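Local atomic coordinates of predicted metal-dependent hydrolase of the TIM-barrel fold (Lactobacillus casei, PDB entry 2QPX), a protein that probably acts as a zinc-dependent hydrolase of the amidohydrolase superfamily, holding a pair of zinc ions in its barrel, with a substrate not yet known. Residues Val12-His17 / Phe93-Leu98; Glu7-Val12 / Ala354-Ile359; Thr84-Ile89 / Ala117-Ile122. All coordinates share one frame; numbering follows the deposited sequence. Where two conformers were deposited one is given.

Contact 1 of 3, residues Val12-His17 / Phe93-Leu98; sequences VPLLDH and FHFKEL
Two neighbouring parallel strands of the TIM barrel, 14-19 and 95-101, are joined where Leu14 pairs with Phe95, Leu15 with Glu97 and Asp16 with Leu98. Leu14 is bonded through both its backbone groups: its N gives a hydrogen bond to His94 O at 2.9 Å, and its O receives Lys96 N at 2.8 Å in a nearly straight bond (171°). Asp16 N then binds Glu97 O at 3.0 Å. The register slips by one residue between Leu14 and Leu15, a beta bulge that leaves Glu97 N buried without a partner. His94, with positive phi, closes the preceding helix 79-92 in a Schellman motif, so the chain leaves that helix and enters the barrel strand at once.

Leu14 and Asp16 share a sheet face with Phe95 and Leu98. CD1 of Leu14 sits over the centre of the Phe95 ring, a CH-pi contact 4.1 Å from the centroid. Asp16 OD2 lies at the edge of the same ring, 3.4 Å from Phe95 CE2 and in the ring plane, while also hydrogen-bonded to Ser317; Asp16 CB meets Leu98 CD2. This face is covered by helix 323-342, with Ala330 on Leu14 and Tyr326 on Asp16. Strand 14-19 carries the zinc ligand His18, with His20 just beyond its end.

On the other face Leu15 and Glu97 lie side by side. With CG turned opposite the backbone N (chi1 -163°), Leu15 brings its CG to 3.7 Å from Glu97 OE1. A serine in place of Leu15 would probably open a gap beside the Glu97 carboxylate and leave the extended Glu97 side chain freer to turn. Further back, Pro13 CB packs on Lys96 CG, aliphatic carbon to aliphatic carbon, at 3.6 Å.

Contact 2 of 3, residues Glu7-Val12 / Ala354-Ile359; sequences EFVDQV and AWINAI
Ile356 CG2 fits between two side chains of segment 7-12, touching Phe8 CE2 at 3.7 Å and Val12 CG2 at 3.8 Å. The other branch of Ile356 ends in CD1, which meets Val9 CG2 at 3.9 Å. Phe8 reaches across because its CG stands opposite the backbone N (chi1 178°). Its CZ comes 3.8 Å from Asn357 ND2, which lies in the ring plane at the edge; ring and amide planes are 66° apart. In the conformer given, Gln11 NE2 lies over one face of the ring, folded back to hydrogen-bond Phe8 O at 2.8 Å. In that conformer the same NE2 also donates to a water, which in turn donates to Asn357 OD1.

Asn357 OD1 also accepts from Trp361 one turn on, which fixes the amide. Helix 323-342 backs the contact: Phe341 touches Ile356, Val338 touches Val9, and Lys334 bonds to the carbonyls of Val9 and Val12. The short segments run 24° from parallel with axes 10.9 Å apart, and no direct hydrogen bond joins them, so between these two segments the chemistry is mainly apolar, with a water bridge in one conformer of Gln11.

Contact 3 of 3, residues Thr84-Ile89 / Ala117-Ile122; sequences TYNHRI and AELVGI
The His87 and Val120 backbones come to 5.2 Å between CA atoms, where helix 79-92 passes the end of helix 113-120 and Gly121, with positive phi, carries the chain out of it. His87 lays its ring against that helix end. ND1 gives Leu119 O a weak, bent hydrogen bond of 2.9 Å (123°), and the same ND1 is weakly bonded to Ala83 O one turn back in its own helix. CE1 points at Glu118 O, 3.1 Å away in the ring plane, so the leading edge of the imidazole faces two carbonyls of the last turn. Val120 O lies over one face, toward the rim. NE2 approaches Gly121 CA at 3.4 Å, a place where a side-chain carbon would collide with the ring; both this and the positive phi suit glycine.

In this TIM-barrel protein the contact packs together the helices that precede and follow strand 95-101 in sequence, 79-92 leading into it and 113-120 coming after it on the way to strand 124-127. Deeper in, Asn86 CB meets Leu119 O at 3.4 Å. Asn86 CG is turned opposite the carbonyl carbon (chi1 -81°), which puts ND2 beside Leu119 CG at 3.9 Å while ND2 bonds to Tyr82 O. Asn86 OD1 faces Val120 CG1 at 4.0 Å. Leu22, from a loop, touches Asn86, Leu119 and Val120 alike.

How the contacts relate
Contacts 1 and 2 are buried, contact 3 only partly, with His87 exposed; contact 1 is centred about 13 Å from the chain's centre, in the barrel wall, and the centres of contacts 2 and 3 both lie about 20 Å from it. The chemistry follows: backbone bonds between strands in contact 1, apolar branches and a water in contact 2, a side chain set on helix-end carbonyls in contact 3. Contacts 1 and 2 share Val12, in the short link between helix 6-11 and strand 14-19, and His94 CD2 packs on Asp10 O at 3.3 Å. Ile122 ties contact 3 to contact 1, its CG2 lying 3.4 Å from Phe95 O. Contacts 2 and 3 do not touch.

Contact 1 of 3, residues Val12-His17 / Phe93-Leu98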
loop_
_atom_site.group_PDB
_atom_site.type_symbol
_atom_site.label_atom_id
_atom_site.label_comp_id
_atom_site.label_asym_id
_atom_site.label_seq_id
_atom_site.Cartn_x
_atom_site.Cartn_y
_atom_site.Cartn_z
ATOM N N VAL A 12 31.024 -1.351 6.679
ATOM C CA VAL A 12 30.419 -2.662 6.494
ATOM C C VAL A 12 30.553 -3.124 5.028
ATOM O O VAL A 12 30.204 -2.398 4.120
ATOM C CB VAL A 12 28.928 -2.638 6.929
ATOM C CG1 VAL A 12 28.220 -3.931 6.538
ATOM C CG2 VAL A 12 28.786 -2.359 8.437
ATOM N N PRO A 13 31.065 -4.331 4.798
ATOM C CA PRO A 13 31.125 -4.824 3.421
ATOM C C PRO A 13 29.745 -5.177 2.838
ATOM O O PRO A 13 28.791 -5.439 3.575
ATOM C CB PRO A 13 31.980 -6.074 3.534
ATOM C CG PRO A 13 32.030 -6.395 4.949
ATOM C CD PRO A 13 31.669 -5.276 5.762
ATOM N N LEU A 14 29.679 -5.159 1.515
ATOM C CA LEU A 14 28.431 -5.497 0.785
ATOM C C LEU A 14 28.658 -6.673 -0.108
ATOM O O LEU A 14 29.607 -6.684 -0.896
ATOM C CB LEU A 14 27.965 -4.297 -0.076
ATOM C CG LEU A 14 27.618 -3.008 0.673
ATOM C CD1 LEU A 14 27.466 -1.842 -0.317
ATOM C CD2 LEU A 14 26.351 -3.178 1.565
ATOM N N LEU A 15 27.762 -7.657 -0.015
ATOM C CA LEU A 15 27.714 -8.750 -0.986
ATOM C C LEU A 15 26.477 -8.449 -1.824
ATOM O O LEU A 15 25.355 -8.554 -1.323
ATOM C CB LEU A 15 27.622 -10.110 -0.299
ATOM C CG LEU A 15 27.974 -11.333 -1.151
ATOM C CD1 LEU A 15 27.918 -12.648 -0.322
ATOM C CD2 LEU A 15 27.117 -11.464 -2.476
ATOM N N ASP A 16 26.705 -8.036 -3.066
ATOM C CA ASP A 16 25.597 -7.630 -3.939
ATOM C C ASP A 16 25.064 -8.905 -4.592
ATOM O O ASP A 16 25.582 -9.361 -5.615
ATOM C CB ASP A 16 26.068 -6.637 -5.002
ATOM C CG ASP A 16 24.929 -5.870 -5.661
ATOM O OD1 ASP A 16 23.762 -6.334 -5.583
ATOM O OD2 ASP A 16 25.251 -4.823 -6.302
ATOM N N HIS A 17 23.996 -9.444 -4.001
ATOM C CA HIS A 17 23.549 -10.805 -4.368
ATOM C C HIS A 17 22.766 -10.871 -5.683
ATOM O O HIS A 17 22.525 -11.975 -6.181
ATOM C CB HIS A 17 22.785 -11.496 -3.219
ATOM C CG HIS A 17 21.343 -11.173 -3.233
ATOM N ND1 HIS A 17 20.402 -12.040 -3.749
ATOM C CD2 HIS A 17 20.686 -10.031 -2.896
ATOM C CE1 HIS A 17 19.232 -11.421 -3.764
ATOM N NE2 HIS A 17 19.364 -10.210 -3.237
ATOM N N PHE A 93 32.259 2.169 -1.235
ATOM C CA PHE A 93 31.098 1.586 -0.562
ATOM C C PHE A 93 31.379 0.211 0.058
ATOM O O PHE A 93 30.516 -0.361 0.691
ATOM C CB PHE A 93 29.928 1.545 -1.522
ATOM C CG PHE A 93 29.445 2.914 -1.891
ATOM C CD1 PHE A 93 28.753 3.681 -0.943
ATOM C CD2 PHE A 93 29.748 3.490 -3.113
ATOM C CE1 PHE A 93 28.338 4.977 -1.258
ATOM C CE2 PHE A 93 29.337 4.765 -3.435
ATOM C CZ PHE A 93 28.615 5.520 -2.492
ATOM N N HIS A 94 32.590 -0.309 -0.146
ATOM C CA HIS A 94 33.076 -1.577 0.415
ATOM C C HIS A 94 32.314 -2.787 -0.203
ATOM O O HIS A 94 32.052 -3.761 0.482
ATOM C CB HIS A 94 33.027 -1.575 1.960
ATOM C CG HIS A 94 33.979 -0.607 2.592
ATOM N ND1 HIS A 94 35.099 -1.029 3.257
ATOM C CD2 HIS A 94 33.990 0.740 2.646
ATOM C CE1 HIS A 94 35.769 0.028 3.697
ATOM N NE2 HIS A 94 35.127 1.118 3.326
ATOM N N PHE A 95 31.978 -2.707 -1.491
ATOM C CA PHE A 95 31.518 -3.915 -2.177
ATOM C C PHE A 95 32.612 -4.975 -2.121
ATOM O O PHE A 95 33.782 -4.685 -2.380
ATOM C CB PHE A 95 31.194 -3.631 -3.638
ATOM C CG PHE A 95 29.884 -2.915 -3.902
ATOM C CD1 PHE A 95 29.782 -1.536 -3.794
ATOM C CD2 PHE A 95 28.753 -3.616 -4.316
ATOM C CE1 PHE A 95 28.630 -0.864 -4.129
ATOM C CE2 PHE A 95 27.596 -2.931 -4.652
ATOM C CZ PHE A 95 27.513 -1.581 -4.534
ATOM N N LYS A 96 32.235 -6.202 -1.803
ATOM C CA LYS A 96 33.199 -7.314 -1.777
ATOM C C LYS A 96 32.915 -8.443 -2.753
ATOM O O LYS A 96 33.789 -9.256 -3.013
ATOM C CB LYS A 96 33.351 -7.872 -0.358
ATOM C CG LYS A 96 33.948 -6.866 0.636
ATOM C CD LYS A 96 35.346 -6.410 0.267
ATOM C CE LYS A 96 35.834 -5.399 1.317
ATOM N NZ LYS A 96 37.222 -4.999 1.017
ATOM N N GLU A 97 31.707 -8.519 -3.316
ATOM C CA GLU A 97 31.394 -9.542 -4.328
ATOM C C GLU A 97 30.148 -9.109 -5.085
ATOM O O GLU A 97 29.274 -8.506 -4.482
ATOM C CB GLU A 97 31.191 -10.917 -3.695
ATOM C CG GLU A 97 31.149 -12.051 -4.709
ATOM C CD GLU A 97 30.940 -13.401 -4.122
ATOM O OE1 GLU A 97 30.302 -13.493 -3.056
ATOM O OE2 GLU A 97 31.427 -14.375 -4.758
ATOM N N LEU A 98 30.093 -9.445 -6.374
ATOM C CA LEU A 98 28.916 -9.279 -7.206
ATOM C C LEU A 98 28.441 -10.622 -7.700
ATOM O O LEU A 98 29.229 -11.399 -8.229
ATOM C CB LEU A 98 29.236 -8.424 -8.416
ATOM C CG LEU A 98 29.876 -7.033 -8.162
ATOM C CD1 LEU A 98 30.053 -6.311 -9.523
ATOM C CD2 LEU A 98 29.188 -6.200 -7.078
#

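Contact 2 of 3, residues Glu7-Val12 / Ala354-Ile359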
loop_
_atom_site.group_PDB
_atom_site.type_symbol
_atom_site.label_atom_id
_atom_site.label_comp_id
_atom_site.label_asym_id
_atom_site.label_seq_id
_atom_site.Cartn_x
_atom_site.Cartn_y
_atom_site.Cartn_z
ATOM N N GLU A 7 29.516 5.570 11.333
ATOM C CA GLU A 7 30.889 5.129 11.087
ATOM C C GLU A 7 30.981 3.603 10.897
ATOM O O GLU A 7 31.680 3.108 10.021
ATOM C CB GLU A 7 31.760 5.673 12.231
ATOM C CG GLU A 7 33.145 5.149 12.349
ATOM C CD GLU A 7 33.841 5.802 13.547
ATOM O OE1 GLU A 7 33.941 7.052 13.545
ATOM O OE2 GLU A 7 34.231 5.072 14.494
ATOM N N PHE A 8 30.206 2.865 11.687
ATOM C CA PHE A 8 30.114 1.424 11.541
ATOM C C PHE A 8 29.611 1.019 10.147
ATOM O O PHE A 8 30.205 0.183 9.479
ATOM C CB PHE A 8 29.176 0.815 12.591
ATOM C CG PHE A 8 29.023 -0.673 12.438
ATOM C CD1 PHE A 8 30.027 -1.524 12.846
ATOM C CD2 PHE A 8 27.902 -1.238 11.838
ATOM C CE1 PHE A 8 29.946 -2.885 12.691
ATOM C CE2 PHE A 8 27.825 -2.629 11.688
ATOM C CZ PHE A 8 28.826 -3.443 12.083
ATOM N N VAL A 9 28.507 1.636 9.727
ATOM C CA VAL A 9 27.905 1.298 8.431
ATOM C C VAL A 9 28.833 1.702 7.271
ATOM O O VAL A 9 28.920 1.003 6.269
ATOM C CB VAL A 9 26.501 1.886 8.311
ATOM C CG1 VAL A 9 25.972 1.740 6.871
ATOM C CG2 VAL A 9 25.580 1.205 9.308
ATOM N N ASP A 10 29.594 2.788 7.436
ATOM C CA ASP A 10 30.567 3.150 6.418
ATOM C C ASP A 10 31.532 2.003 6.086
ATOM O O ASP A 10 31.898 1.801 4.928
ATOM C CB ASP A 10 31.413 4.365 6.864
ATOM C CG ASP A 10 30.700 5.668 6.716
ATOM O OD1 ASP A 10 29.691 5.761 5.975
ATOM O OD2 ASP A 10 31.172 6.642 7.342
ATOM N N GLN A 11 31.944 1.258 7.102
ATOM C CA GLN A 11 32.928 0.212 6.907
ATOM C C GLN A 11 32.357 -1.185 6.635
ATOM O O GLN A 11 33.115 -2.127 6.381
ATOM C CB GLN A 11 33.935 0.173 8.071
ATOM C CG GLN A 11 33.364 -0.161 9.411
ATOM C CD GLN A 11 33.151 -1.652 9.602
ATOM O OE1 GLN A 11 34.111 -2.421 9.515
ATOM N NE2 GLN A 11 31.887 -2.072 9.866
ATOM N N VAL A 12 31.024 -1.351 6.679
ATOM C CA VAL A 12 30.419 -2.662 6.494
ATOM C C VAL A 12 30.553 -3.124 5.028
ATOM O O VAL A 12 30.204 -2.398 4.120
ATOM C CB VAL A 12 28.928 -2.638 6.929
ATOM C CG1 VAL A 12 28.220 -3.931 6.538
ATOM C CG2 VAL A 12 28.786 -2.359 8.437
ATOM N N ALA A 354 24.997 -6.693 14.536
ATOM C CA ALA A 354 24.794 -8.084 14.062
ATOM C C ALA A 354 23.770 -8.114 12.919
ATOM O O ALA A 354 24.003 -8.740 11.894
ATOM C CB ALA A 354 24.329 -8.995 15.202
ATOM N N TRP A 355 22.683 -7.364 13.079
ATOM C CA TRP A 355 21.649 -7.308 12.049
ATOM C C TRP A 355 22.123 -6.585 10.794
ATOM O O TRP A 355 21.874 -7.047 9.649
ATOM C CB TRP A 355 20.390 -6.695 12.632
ATOM C CG TRP A 355 19.591 -7.638 13.512
ATOM C CD1 TRP A 355 19.602 -8.995 13.476
ATOM C CD2 TRP A 355 18.600 -7.265 14.458
ATOM N NE1 TRP A 355 18.665 -9.502 14.356
ATOM C CE2 TRP A 355 18.018 -8.463 14.953
ATOM C CE3 TRP A 355 18.111 -6.042 14.912
ATOM C CZ2 TRP A 355 17.028 -8.465 15.918
ATOM C CZ3 TRP A 355 17.106 -6.054 15.891
ATOM C CH2 TRP A 355 16.566 -7.257 16.345
ATOM N N ILE A 356 22.849 -5.476 10.975
ATOM C CA ILE A 356 23.422 -4.752 9.826
ATOM C C ILE A 356 24.388 -5.670 9.031
ATOM O O ILE A 356 24.334 -5.731 7.788
ATOM C CB ILE A 356 24.085 -3.411 10.314
ATOM C CG1 ILE A 356 23.009 -2.409 10.709
ATOM C CG2 ILE A 356 25.077 -2.874 9.232
ATOM C CD1 ILE A 356 23.505 -1.228 11.603
ATOM N N ASN A 357 25.255 -6.394 9.734
ATOM C CA ASN A 357 26.142 -7.322 9.093
ATOM C C ASN A 357 25.363 -8.416 8.295
ATOM O O ASN A 357 25.743 -8.764 7.183
ATOM C CB ASN A 357 27.091 -7.978 10.098
ATOM C CG ASN A 357 28.297 -7.131 10.426
ATOM O OD1 ASN A 357 28.859 -6.475 9.558
ATOM N ND2 ASN A 357 28.743 -7.206 11.693
ATOM N N ALA A 358 24.310 -8.956 8.906
ATOM C CA ALA A 358 23.460 -9.972 8.286
ATOM C C ALA A 358 22.948 -9.454 6.947
ATOM O O ALA A 358 23.076 -10.096 5.899
ATOM C CB ALA A 358 22.302 -10.315 9.251
ATOM N N ILE A 359 22.366 -8.263 6.997
ATOM C CA ILE A 359 21.691 -7.697 5.835
ATOM C C ILE A 359 22.673 -7.370 4.689
ATOM O O ILE A 359 22.405 -7.664 3.519
ATOM C CB ILE A 359 20.913 -6.453 6.237
ATOM C CG1 ILE A 359 19.811 -6.792 7.270
ATOM C CG2 ILE A 359 20.303 -5.744 5.026
ATOM C CD1 ILE A 359 19.165 -5.569 7.986
HETATM O O HOH W 1 31.278 -5.107 9.547
#

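Contact 3 of 3, residues Thr84-Ile89 / Ala117-Ile122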
loop_
_atom_site.group_PDB
_atom_site.type_symbol
_atom_site.label_atom_id
_atom_site.label_comp_id
_atom_site.label_asym_id
_atom_site.label_seq_id
_atom_site.Cartn_x
_atom_site.Cartn_y
_atom_site.Cartn_z
ATOM N N THR A 84 40.112 2.339 -12.907
ATOM C CA THR A 84 40.334 3.241 -11.779
ATOM C C THR A 84 39.020 3.779 -11.209
ATOM O O THR A 84 38.795 3.758 -10.007
ATOM C CB THR A 84 41.233 4.452 -12.201
ATOM O OG1 THR A 84 42.520 3.951 -12.585
ATOM C CG2 THR A 84 41.383 5.463 -11.071
ATOM N N TYR A 85 38.174 4.206 -12.117
ATOM C CA TYR A 85 36.866 4.803 -11.765
ATOM C C TYR A 85 35.945 3.791 -11.071
ATOM O O TYR A 85 35.378 4.064 -10.006
ATOM C CB TYR A 85 36.214 5.341 -13.023
ATOM C CG TYR A 85 34.932 6.110 -12.785
ATOM C CD1 TYR A 85 34.922 7.265 -12.001
ATOM C CD2 TYR A 85 33.728 5.674 -13.325
ATOM C CE1 TYR A 85 33.762 7.968 -11.778
ATOM C CE2 TYR A 85 32.543 6.390 -13.098
ATOM C CZ TYR A 85 32.582 7.542 -12.322
ATOM O OH TYR A 85 31.410 8.245 -12.070
ATOM N N ASN A 86 35.823 2.609 -11.662
ATOM C CA ASN A 86 35.088 1.511 -11.009
ATOM C C ASN A 86 35.667 1.174 -9.628
ATOM O O ASN A 86 34.935 1.040 -8.646
ATOM C CB ASN A 86 35.003 0.284 -11.919
ATOM C CG ASN A 86 33.902 0.410 -12.950
ATOM O OD1 ASN A 86 32.752 0.060 -12.681
ATOM N ND2 ASN A 86 34.229 0.942 -14.129
ATOM N N HIS A 87 36.997 1.043 -9.537
ATOM C CA HIS A 87 37.625 0.756 -8.262
ATOM C C HIS A 87 37.269 1.819 -7.209
ATOM O O HIS A 87 37.069 1.504 -6.052
ATOM C CB HIS A 87 39.149 0.614 -8.409
ATOM C CG HIS A 87 39.614 -0.741 -8.825
ATOM N ND1 HIS A 87 39.218 -1.337 -9.998
ATOM C CD2 HIS A 87 40.517 -1.581 -8.259
ATOM C CE1 HIS A 87 39.815 -2.515 -10.113
ATOM N NE2 HIS A 87 40.607 -2.689 -9.064
ATOM N N ARG A 88 37.219 3.081 -7.617
ATOM C CA ARG A 88 36.912 4.163 -6.666
ATOM C C ARG A 88 35.519 4.016 -6.064
ATOM O O ARG A 88 35.345 4.118 -4.856
ATOM C CB ARG A 88 36.963 5.524 -7.353
ATOM C CG ARG A 88 38.302 6.049 -7.671
ATOM C CD ARG A 88 38.183 7.438 -8.304
ATOM N NE ARG A 88 39.497 7.951 -8.587
ATOM C CZ ARG A 88 39.727 9.135 -9.117
ATOM N NH1 ARG A 88 38.741 9.965 -9.411
ATOM N NH2 ARG A 88 40.985 9.497 -9.321
ATOM N N ILE A 89 34.545 3.679 -6.911
ATOM C CA ILE A 89 33.154 3.584 -6.460
ATOM C C ILE A 89 32.924 2.310 -5.676
ATOM O O ILE A 89 32.403 2.349 -4.568
ATOM C CB ILE A 89 32.176 3.745 -7.634
ATOM C CG1 ILE A 89 32.274 5.160 -8.189
ATOM C CG2 ILE A 89 30.692 3.385 -7.229
ATOM C CD1 ILE A 89 31.531 5.415 -9.501
ATOM N N ALA A 117 35.547 -8.770 -13.037
ATOM C CA ALA A 117 36.230 -8.828 -11.743
ATOM C C ALA A 117 37.499 -7.933 -11.742
ATOM O O ALA A 117 37.778 -7.224 -10.755
ATOM C CB ALA A 117 36.562 -10.274 -11.348
ATOM N N GLU A 118 38.237 -7.921 -12.848
ATOM C CA GLU A 118 39.437 -7.054 -12.966
ATOM C C GLU A 118 39.040 -5.573 -12.935
ATOM O O GLU A 118 39.717 -4.724 -12.299
ATOM C CB GLU A 118 40.262 -7.339 -14.245
ATOM C CG GLU A 118 41.314 -6.217 -14.506
ATOM C CD GLU A 118 42.354 -6.483 -15.597
ATOM O OE1 GLU A 118 42.464 -7.674 -16.019
ATOM O OE2 GLU A 118 43.055 -5.498 -15.977
ATOM N N LEU A 119 37.969 -5.250 -13.631
ATOM C CA LEU A 119 37.474 -3.895 -13.735
ATOM C C LEU A 119 37.058 -3.320 -12.377
ATOM O O LEU A 119 37.376 -2.165 -12.056
ATOM C CB LEU A 119 36.291 -3.887 -14.716
ATOM C CG LEU A 119 35.729 -2.530 -14.987
ATOM C CD1 LEU A 119 36.750 -1.656 -15.871
ATOM C CD2 LEU A 119 34.358 -2.690 -15.644
ATOM N N VAL A 120 36.337 -4.111 -11.579
ATOM C CA VAL A 120 35.725 -3.626 -10.348
ATOM C C VAL A 120 36.580 -3.919 -9.112
ATOM O O VAL A 120 36.372 -3.320 -8.068
ATOM C CB VAL A 120 34.258 -4.144 -10.215
ATOM C CG1 VAL A 120 33.411 -3.691 -11.423
ATOM C CG2 VAL A 120 34.180 -5.659 -10.019
ATOM N N GLY A 121 37.495 -4.884 -9.233
ATOM C CA GLY A 121 38.443 -5.215 -8.176
ATOM C C GLY A 121 38.006 -6.219 -7.120
ATOM O O GLY A 121 38.657 -6.340 -6.058
ATOM N N ILE A 122 36.920 -6.945 -7.409
ATOM C CA ILE A 122 36.337 -7.891 -6.475
ATOM C C ILE A 122 35.815 -9.079 -7.270
ATOM O O ILE A 122 35.588 -8.972 -8.465
ATOM C CB ILE A 122 35.207 -7.235 -5.617
ATOM C CG1 ILE A 122 34.133 -6.583 -6.493
ATOM C CG2 ILE A 122 35.804 -6.198 -4.601
ATOM C CD1 ILE A 122 32.903 -6.068 -5.738
#